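NDP-N-acetyl-D-galactosaminuronic acid dehydrogenase (Methanosarcina mazei Go1, PDB 3G79) probably oxidises UDP-N-acetyl-D-mannosamine to the corresponding uronic acid with two molecules of NAD+ as acceptor. Local coordinates at residues 18-23 with 101-106. Numbering follows the deposited sequence.
Sequences IKKIGV and ELDAVT
With chi1 at -66°, Asp-103 sets its CG beside its own backbone N and anti to its carbonyl carbon, and this brings the carboxylate up to the backbone N-H groups of Lys-19 and Lys-20. A single oxygen does the gripping. Asp-103 OD1 accepts from Lys-19 N at 2.9 Å, reached from above the carboxylate plane, and from Lys-20 N at 3.0 Å, on the anti side and closer to that plane. Lys-20 answers with its own carbonyl: its O takes Asp-103 N at 2.8 Å and Ala-104 N at 3.1 Å, so the two chains are clasped in both directions just where strand pairing starts. Cutting Asp-103 back to an alanine would probably leave the N-H groups of Lys-19 and Lys-20 without their shared acceptor, and the start of the strand freer to shift. From there regular parallel pairing takes over, Gly-22 N to Ala-104 O and Thr-106 N to Gly-22 O. Leu-102 lays CD1 against the bare CA of Gly-22, 3.5 Å away, where Gly-22 has no CB to stand in the way of the methyl. On the face shared with Ile-21 and Ala-104, Val-23 and Thr-106 stand side by side, CG1 of Val-23 meeting CG2 of Thr-106 at 3.6 Å. This is the pairing of the first and fourth strands of the Rossmann-type NAD-binding domain, 20-24 beside 104-107, where the strand order 3-2-1-4-5-6 changes direction. Strand 45-49 hydrogen-bonds to the other edge of 20-24, Leu-102 reaches its Leu-47 and Phe-49, and helices 30-39 and 204-214 pack over the Ile-21 face.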
ATOM      1  N   ILE A  18      16.110   5.520 -36.576  1.00 31.79           N
ATOM      2  CA  ILE A  18      15.469   6.817 -36.450  1.00 29.95           C
ATOM      3  C   ILE A  18      16.529   7.879 -36.557  1.00 30.98           C
ATOM      4  O   ILE A  18      17.539   7.822 -35.861  1.00 31.91           O
ATOM      5  CB  ILE A  18      14.811   6.951 -35.097  1.00 29.18           C
ATOM      6  CG1 ILE A  18      13.567   6.080 -35.015  1.00 26.93           C
ATOM      7  CG2 ILE A  18      14.396   8.361 -34.830  1.00 26.21           C
ATOM      8  CD1 ILE A  18      13.090   5.880 -33.601  1.00 28.62           C
ATOM      9  N   LYS A  19      16.308   8.848 -37.435  1.00 30.52           N
ATOM     10  CA  LYS A  19      17.271   9.914 -37.635  1.00 29.48           C
ATOM     11  C   LYS A  19      16.625  11.281 -37.612  1.00 28.65           C
ATOM     12  O   LYS A  19      17.278  12.265 -37.251  1.00 28.69           O
ATOM     13  CB  LYS A  19      17.995   9.744 -38.984  1.00 29.14           C
ATOM     14  CG  LYS A  19      19.091   8.704 -38.985  1.00 30.98           C
ATOM     15  CD  LYS A  19      20.320   9.147 -38.239  1.00 28.80           C
ATOM     16  CE  LYS A  19      21.203   7.960 -37.945  1.00 30.94           C
ATOM     17  NZ  LYS A  19      22.235   8.217 -36.885  1.00 28.56           N
ATOM     18  N   LYS A  20      15.376  11.363 -38.064  1.00 28.07           N
ATOM     19  CA  LYS A  20      14.698  12.651 -38.072  1.00 29.00           C
ATOM     20  C   LYS A  20      13.447  12.515 -37.248  1.00 28.33           C
ATOM     21  O   LYS A  20      12.610  11.654 -37.515  1.00 29.57           O
ATOM     22  CB  LYS A  20      14.347  13.161 -39.497  1.00 30.33           C
ATOM     23  CG  LYS A  20      15.563  13.412 -40.418  1.00 45.23           C
ATOM     24  CD  LYS A  20      15.431  14.708 -41.255  1.00 32.83           C
ATOM     25  CE  LYS A  20      16.269  14.605 -42.542  1.00 45.87           C
ATOM     26  NZ  LYS A  20      15.705  13.533 -43.438  1.00 34.25           N
ATOM     27  N   ILE A  21      13.309  13.416 -36.290  1.00 26.29           N
ATOM     28  CA  ILE A  21      12.286  13.352 -35.269  1.00 25.97           C
ATOM     29  C   ILE A  21      11.504  14.656 -35.297  1.00 25.14           C
ATOM     30  O   ILE A  21      12.040  15.679 -35.621  1.00 26.05           O
ATOM     31  CB  ILE A  21      12.958  13.140 -33.877  1.00 25.85           C
ATOM     32  CG1 ILE A  21      13.632  11.765 -33.856  1.00 14.91           C
ATOM     33  CG2 ILE A  21      11.957  13.285 -32.726  1.00 14.93           C
ATOM     34  CD1 ILE A  21      14.458  11.507 -32.601  1.00 26.47           C
ATOM     35  N   GLY A  22      10.239  14.620 -34.942  1.00 24.27           N
ATOM     36  CA  GLY A  22       9.449  15.840 -34.912  1.00 24.40           C
ATOM     37  C   GLY A  22       8.788  15.895 -33.562  1.00 23.91           C
ATOM     38  O   GLY A  22       8.427  14.853 -33.012  1.00 23.41           O
ATOM     39  N   VAL A  23       8.696  17.089 -32.983  1.00 23.38           N
ATOM     40  CA  VAL A  23       7.837  17.250 -31.794  1.00 22.81           C
ATOM     41  C   VAL A  23       6.751  18.283 -32.039  1.00 22.40           C
ATOM     42  O   VAL A  23       7.028  19.372 -32.571  1.00 22.18           O
ATOM     43  CB  VAL A  23       8.648  17.576 -30.557  1.00 22.06           C
ATOM     44  CG1 VAL A  23       7.756  17.712 -29.379  1.00 28.30           C
ATOM     45  CG2 VAL A  23       9.664  16.460 -30.305  1.00 28.94           C
ATOM     46  N   GLU A 101       8.619  14.472 -43.668  1.00 31.04           N
ATOM     47  CA  GLU A 101      10.031  14.153 -43.865  1.00 31.83           C
ATOM     48  C   GLU A 101      10.595  13.259 -42.733  1.00 31.95           C
ATOM     49  O   GLU A 101      11.763  12.902 -42.761  1.00 32.87           O
ATOM     50  CB  GLU A 101      10.887  15.437 -43.928  1.00 33.42           C
ATOM     51  CG  GLU A 101      10.405  16.609 -44.850  1.00 42.23           C
ATOM     52  CD  GLU A 101      11.063  17.973 -44.491  1.00 34.91           C
ATOM     53  OE1 GLU A 101      11.069  18.893 -45.361  1.00 41.79           O
ATOM     54  OE2 GLU A 101      11.578  18.114 -43.351  1.00 41.49           O
ATOM     55  N   LEU A 102       9.790  12.913 -41.732  1.00 30.62           N
ATOM     56  CA  LEU A 102      10.342  12.347 -40.496  1.00 29.75           C
ATOM     57  C   LEU A 102      10.277  10.852 -40.357  1.00 27.66           C
ATOM     58  O   LEU A 102       9.415  10.200 -40.932  1.00 27.40           O
ATOM     59  CB  LEU A 102       9.665  12.950 -39.260  1.00 30.38           C
ATOM     60  CG  LEU A 102       9.472  14.449 -39.311  1.00 28.43           C
ATOM     61  CD1 LEU A 102       8.574  14.861 -38.164  1.00 30.89           C
ATOM     62  CD2 LEU A 102      10.835  15.087 -39.232  1.00 30.62           C
ATOM     63  N   ASP A 103      11.201  10.345 -39.550  1.00 27.09           N
ATOM     64  CA  ASP A 103      11.183   8.964 -39.032  1.00 25.98           C
ATOM     65  C   ASP A 103      10.255   8.793 -37.852  1.00 25.13           C
ATOM     66  O   ASP A 103       9.646   7.723 -37.701  1.00 24.17           O
ATOM     67  CB  ASP A 103      12.580   8.545 -38.625  1.00 26.04           C
ATOM     68  CG  ASP A 103      13.503   8.456 -39.809  1.00 30.98           C
ATOM     69  OD1 ASP A 103      14.593   9.070 -39.769  1.00 27.07           O
ATOM     70  OD2 ASP A 103      13.114   7.777 -40.786  1.00 26.73           O
ATOM     71  N   ALA A 104      10.180   9.808 -36.984  1.00 24.55           N
ATOM     72  CA  ALA A 104       9.217   9.732 -35.887  1.00 25.29           C
ATOM     73  C   ALA A 104       8.685  11.085 -35.503  1.00 25.20           C
ATOM     74  O   ALA A 104       9.392  12.086 -35.615  1.00 26.01           O
ATOM     75  CB  ALA A 104       9.822   9.035 -34.650  1.00 25.43           C
ATOM     76  N   VAL A 105       7.438  11.109 -35.049  1.00 23.89           N
ATOM     77  CA  VAL A 105       6.830  12.317 -34.545  1.00 22.88           C
ATOM     78  C   VAL A 105       6.211  12.016 -33.207  1.00 23.38           C
ATOM     79  O   VAL A 105       5.529  11.020 -33.047  1.00 23.00           O
ATOM     80  CB  VAL A 105       5.720  12.838 -35.441  1.00 21.98           C
ATOM     81  CG1 VAL A 105       5.248  14.175 -34.961  1.00 32.21           C
ATOM     82  CG2 VAL A 105       6.216  12.960 -36.831  1.00 34.26           C
ATOM     83  N   THR A 106       6.407  12.955 -32.293  1.00 24.56           N
ATOM     84  CA  THR A 106       5.904  12.927 -30.931  1.00 25.93           C
ATOM     85  C   THR A 106       4.847  14.055 -30.696  1.00 27.21           C
ATOM     86  O   THR A 106       5.033  15.206 -31.147  1.00 27.98           O
ATOM     87  CB  THR A 106       7.126  13.033 -30.015  1.00 24.91           C
ATOM     88  OG1 THR A 106       7.316  11.799 -29.332  1.00 48.05           O
ATOM     89  CG2 THR A 106       7.020  14.166 -29.069  1.00 46.95           C
TER